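Glycine cleavage system transcriptional repressor, putative (Vibrio cholerae, PDB 1U8S) probably acts as a transcriptional repressor of the glycine cleavage system, with two ACT domains in each chain of a dimer. Local coordinates at residues Ile9-Thr14 with His73-Met78; Gly13-Gly18 with Lys44-Leu49. One frame throughout, in Å; residues are numbered along the deposited sequence.

Contact 1: residues Ile9-Thr14 with His73-Met78; sequences ITAVGT and HDLITM
Ile9-Thr14 runs antiparallel to the strand that begins at Ile76, with Thr10 opposite Met78 and Val12 opposite Ile76 as hydrogen-bonded pairs; the axes of the short strand segments come within 4.7 Å and their N-to-C directions are 168° apart. At the Val12 pair the bonds go both ways: Val12 N reaches Ile76 O at 3.0 Å, and Ile76 N returns to Val12 O at 2.8 Å. At the other pair Thr10 N meets Met78 O at 2.8 Å, whereas the return bond from Met78 N to Thr10 O is weak. Between them Ala11 faces Thr77 in a non-hydrogen-bonded pair, and Ala11 CA makes a CA-H...O contact with Ile76 O, 3.1 Å between CA and O. This joins the first and last strands of the βαββαβ ACT fold, 5-14 and 76-82. Thr10 and Met78 lie side by side, CG2 of Thr10 against CB of Met78 at 3.6 Å; a bend at chi3 (82°) folds Met78 CE back beside the same methyl. Val12 and Ile76 share this face, on which the second subunit packs, and Thr10 OG1 is hydrogen-bonded to Thr10 OG1 of that subunit. The Ala11 side faces the helices instead: Leu75, touching Ile19 of helix 19-28, lays CD2 on Ala11 CB at 3.5 Å. Where the strands part, a water accepts from Thr14 N and donates to Asp74 O at 2.6 Å.

Contact 2: residues Gly13-Gly18 with Lys44-Leu49; sequences GTDRPG and KEFTLL
Phe46, Gly13 and Asp15 bury the most surface where strand 5-14 of the ACT fold runs out beside the start of strand 45-54, its antiparallel neighbour. Gly13 and Phe46 form a hydrogen-bonded pair: Phe46 N gives a nearly straight bond to Gly13 O (2.7 Å, 164° at the hydrogen), and Gly13 N returns one to Phe46 O in the carbonyl plane. Phe46 CB lies 3.4 Å from Gly13 O. The Phe46 ring turns from Gly13-Gly18 toward Ile19 and Cys20 of helix 19-28, on the helical side of the sheet, because chi1 of 159° sets CG opposite the backbone nitrogen. Beyond Thr14, Asp15 has left the strand but keeps one backbone bond, from Asp15 N to Lys44 O at 3.0 Å. Its side chain crosses that of Phe46 at about a right angle, although the carboxylate and ring planes are only 15° apart, and Asp15 CB rests 3.2 Å from Lys44 O. Glu45, bent at its second torsion, folds its carboxylate back beside the Gly13-Thr14 peptide. That carboxylate is held across the dimer: Glu45 OE1 is hydrogen-bonded to Thr82 OG1, and OE2 forms a salt bridge with Lys80 NZ, both of the second subunit. Glu45 OE2 lies 3.3 Å from Gly13 C.

Contacts 1 and 2 have centres about 8 Å apart and flank strand 5-14, an inner strand of the four-stranded antiparallel sheet ordered 33-42, 45-54, 5-14, 76-82. Both start from this first strand and share Gly13 and Thr14; contact 2 closes with the third strand, contact 1 only after helix 56-71, with the fourth. Ala11 O and Leu48 N, 3.1 Å apart, probably make a hydrogen bond between the two. His73 CD2 also packs on Arg16 NH1, bringing the loop before strand 76-82 against the segment that leads into helix 19-28. Both contacts touch the second subunit, so the pairings on the two sides of strand 5-14 both reach the dimer interface.

Contact 1: residues Ile9-Thr14 with His73-Met78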
# COMPACT_ATOMS: atom_id res chain seq x y z
N ILE B 9 1.68 4.59 -10.61
CA ILE B 9 0.27 4.92 -10.67
C ILE B 9 -0.40 5.01 -9.29
O ILE B 9 -0.14 4.20 -8.40
CB ILE B 9 -0.51 3.90 -11.52
CG1 ILE B 9 -0.00 3.92 -12.96
CG2 ILE B 9 -2.00 4.22 -11.49
CD1 ILE B 9 -0.61 2.82 -13.83
N THR B 10 -1.26 6.01 -9.16
CA THR B 10 -2.01 6.23 -7.94
C THR B 10 -3.47 6.35 -8.35
O THR B 10 -3.80 7.03 -9.31
CB THR B 10 -1.57 7.54 -7.24
OG1 THR B 10 -0.64 7.23 -6.20
CG2 THR B 10 -2.76 8.26 -6.65
N ALA B 11 -4.35 5.68 -7.62
CA ALA B 11 -5.77 5.73 -7.94
C ALA B 11 -6.68 5.62 -6.72
O ALA B 11 -6.40 4.88 -5.78
CB ALA B 11 -6.11 4.62 -8.93
N VAL B 12 -7.76 6.38 -6.74
CA VAL B 12 -8.73 6.38 -5.65
C VAL B 12 -10.10 6.43 -6.27
O VAL B 12 -10.40 7.30 -7.08
CB VAL B 12 -8.57 7.60 -4.73
CG1 VAL B 12 -9.46 7.44 -3.50
CG2 VAL B 12 -7.13 7.74 -4.33
N GLY B 13 -10.94 5.47 -5.90
CA GLY B 13 -12.28 5.44 -6.45
C GLY B 13 -13.22 4.68 -5.54
O GLY B 13 -12.80 3.85 -4.72
N THR B 14 -14.51 4.99 -5.66
CA THR B 14 -15.50 4.32 -4.85
C THR B 14 -15.37 2.84 -5.16
O THR B 14 -15.55 2.41 -6.30
CB THR B 14 -16.92 4.79 -5.19
OG1 THR B 14 -16.98 6.22 -5.10
CG2 THR B 14 -17.91 4.20 -4.21
N HIS B 73 -15.74 6.09 -14.27
CA HIS B 73 -15.89 5.38 -13.01
C HIS B 73 -15.70 6.29 -11.81
O HIS B 73 -15.63 5.83 -10.67
CB HIS B 73 -14.90 4.21 -12.94
CG HIS B 73 -15.12 3.17 -14.00
ND1 HIS B 73 -14.81 3.38 -15.33
CD2 HIS B 73 -15.66 1.93 -13.93
CE1 HIS B 73 -15.16 2.32 -16.03
NE2 HIS B 73 -15.68 1.42 -15.21
N ASP B 74 -15.64 7.60 -12.06
CA ASP B 74 -15.45 8.57 -10.99
C ASP B 74 -14.16 8.28 -10.22
O ASP B 74 -14.00 8.68 -9.07
CB ASP B 74 -16.66 8.55 -10.04
CG ASP B 74 -17.68 9.63 -10.38
OD1 ASP B 74 -17.38 10.83 -10.18
OD2 ASP B 74 -18.79 9.28 -10.85
N LEU B 75 -13.26 7.58 -10.89
CA LEU B 75 -11.97 7.20 -10.34
C LEU B 75 -11.04 8.41 -10.43
O LEU B 75 -11.21 9.26 -11.30
CB LEU B 75 -11.43 6.04 -11.17
CG LEU B 75 -10.33 5.12 -10.64
CD1 LEU B 75 -10.11 4.01 -11.66
CD2 LEU B 75 -9.05 5.91 -10.42
N ILE B 76 -10.07 8.51 -9.53
CA ILE B 76 -9.13 9.64 -9.56
C ILE B 76 -7.74 9.08 -9.80
O ILE B 76 -7.27 8.26 -9.03
CB ILE B 76 -9.10 10.39 -8.22
CG1 ILE B 76 -10.52 10.58 -7.69
CG2 ILE B 76 -8.46 11.75 -8.41
CD1 ILE B 76 -10.56 11.22 -6.31
N THR B 77 -7.06 9.54 -10.84
CA THR B 77 -5.73 9.03 -11.12
C THR B 77 -4.60 10.04 -10.99
O THR B 77 -4.81 11.26 -10.98
CB THR B 77 -5.65 8.43 -12.52
OG1 THR B 77 -5.75 9.48 -13.50
CG2 THR B 77 -6.77 7.43 -12.72
N MET B 78 -3.39 9.51 -10.89
CA MET B 78 -2.19 10.31 -10.73
C MET B 78 -1.05 9.40 -11.18
O MET B 78 -0.93 8.28 -10.70
CB MET B 78 -2.06 10.68 -9.25
CG MET B 78 -1.09 11.79 -8.93
SD MET B 78 -1.40 12.44 -7.26
CE MET B 78 -0.52 11.22 -6.22
O HOH W 1 -15.29 7.18 -7.46

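Contact 2: residues Gly13-Gly18 with Lys44-Leu49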
# COMPACT_ATOMS: atom_id res chain seq x y z
N GLY B 13 -10.94 5.47 -5.90
CA GLY B 13 -12.28 5.44 -6.45
C GLY B 13 -13.22 4.68 -5.54
O GLY B 13 -12.80 3.85 -4.72
N THR B 14 -14.51 4.99 -5.66
CA THR B 14 -15.50 4.32 -4.85
C THR B 14 -15.37 2.84 -5.16
O THR B 14 -15.55 2.41 -6.30
CB THR B 14 -16.92 4.79 -5.19
OG1 THR B 14 -16.98 6.22 -5.10
CG2 THR B 14 -17.91 4.20 -4.21
N ASP B 15 -15.04 2.07 -4.13
CA ASP B 15 -14.88 0.64 -4.27
C ASP B 15 -16.15 -0.05 -4.77
O ASP B 15 -17.22 0.06 -4.17
CB ASP B 15 -14.44 0.03 -2.94
CG ASP B 15 -14.21 -1.47 -3.03
OD1 ASP B 15 -13.47 -1.90 -3.95
OD2 ASP B 15 -14.77 -2.22 -2.19
N ARG B 16 -16.00 -0.77 -5.87
CA ARG B 16 -17.08 -1.52 -6.49
C ARG B 16 -16.47 -2.83 -7.00
O ARG B 16 -15.28 -2.88 -7.32
CB ARG B 16 -17.67 -0.72 -7.65
CG ARG B 16 -16.65 0.12 -8.43
CD ARG B 16 -17.23 0.68 -9.73
NE ARG B 16 -17.32 -0.35 -10.77
CZ ARG B 16 -16.33 -0.68 -11.59
NH1 ARG B 16 -15.16 -0.06 -11.53
NH2 ARG B 16 -16.51 -1.66 -12.48
N PRO B 17 -17.28 -3.88 -7.09
CA PRO B 17 -16.88 -5.22 -7.55
C PRO B 17 -15.71 -5.37 -8.53
O PRO B 17 -14.78 -6.14 -8.26
CB PRO B 17 -18.18 -5.78 -8.09
CG PRO B 17 -19.16 -5.29 -7.06
CD PRO B 17 -18.74 -3.83 -6.87
N GLY B 18 -15.73 -4.66 -9.65
CA GLY B 18 -14.64 -4.83 -10.61
C GLY B 18 -13.69 -3.67 -10.90
O GLY B 18 -12.98 -3.69 -11.90
N LYS B 44 -14.99 3.70 2.13
CA LYS B 44 -15.75 2.99 1.11
C LYS B 44 -14.92 3.04 -0.17
O LYS B 44 -15.38 2.61 -1.23
CB LYS B 44 -17.10 3.68 0.88
CG LYS B 44 -17.90 3.97 2.14
CD LYS B 44 -18.33 2.69 2.86
CE LYS B 44 -19.15 3.02 4.11
NZ LYS B 44 -19.68 1.79 4.81
N GLU B 45 -13.69 3.53 -0.05
CA GLU B 45 -12.79 3.69 -1.20
C GLU B 45 -11.82 2.56 -1.54
O GLU B 45 -11.37 1.79 -0.68
CB GLU B 45 -11.97 4.97 -1.03
CG GLU B 45 -12.77 6.17 -0.58
CD GLU B 45 -13.92 6.48 -1.50
OE1 GLU B 45 -15.01 6.79 -0.98
OE2 GLU B 45 -13.74 6.43 -2.74
N PHE B 46 -11.49 2.49 -2.82
CA PHE B 46 -10.54 1.53 -3.35
C PHE B 46 -9.28 2.37 -3.57
O PHE B 46 -9.31 3.34 -4.33
CB PHE B 46 -11.08 0.96 -4.68
CG PHE B 46 -10.03 0.36 -5.58
CD1 PHE B 46 -9.58 -0.94 -5.39
CD2 PHE B 46 -9.48 1.11 -6.62
CE1 PHE B 46 -8.61 -1.50 -6.24
CE2 PHE B 46 -8.51 0.56 -7.47
CZ PHE B 46 -8.07 -0.74 -7.28
N THR B 47 -8.19 2.04 -2.89
CA THR B 47 -6.95 2.80 -3.07
C THR B 47 -5.86 1.89 -3.59
O THR B 47 -5.67 0.78 -3.08
CB THR B 47 -6.47 3.48 -1.75
OG1 THR B 47 -6.18 2.48 -0.77
CG2 THR B 47 -7.55 4.38 -1.19
N LEU B 48 -5.13 2.38 -4.58
CA LEU B 48 -4.07 1.61 -5.23
C LEU B 48 -2.74 2.34 -5.52
O LEU B 48 -2.73 3.44 -6.08
CB LEU B 48 -4.61 1.06 -6.53
CG LEU B 48 -3.60 0.54 -7.53
CD1 LEU B 48 -3.35 -0.92 -7.25
CD2 LEU B 48 -4.14 0.70 -8.94
N LEU B 49 -1.63 1.72 -5.14
CA LEU B 49 -0.30 2.25 -5.44
C LEU B 49 0.22 1.24 -6.43
O LEU B 49 0.08 0.05 -6.19
CB LEU B 49 0.61 2.24 -4.21
CG LEU B 49 0.21 3.21 -3.11
CD1 LEU B 49 1.27 3.23 -2.01
CD2 LEU B 49 -0.01 4.61 -3.72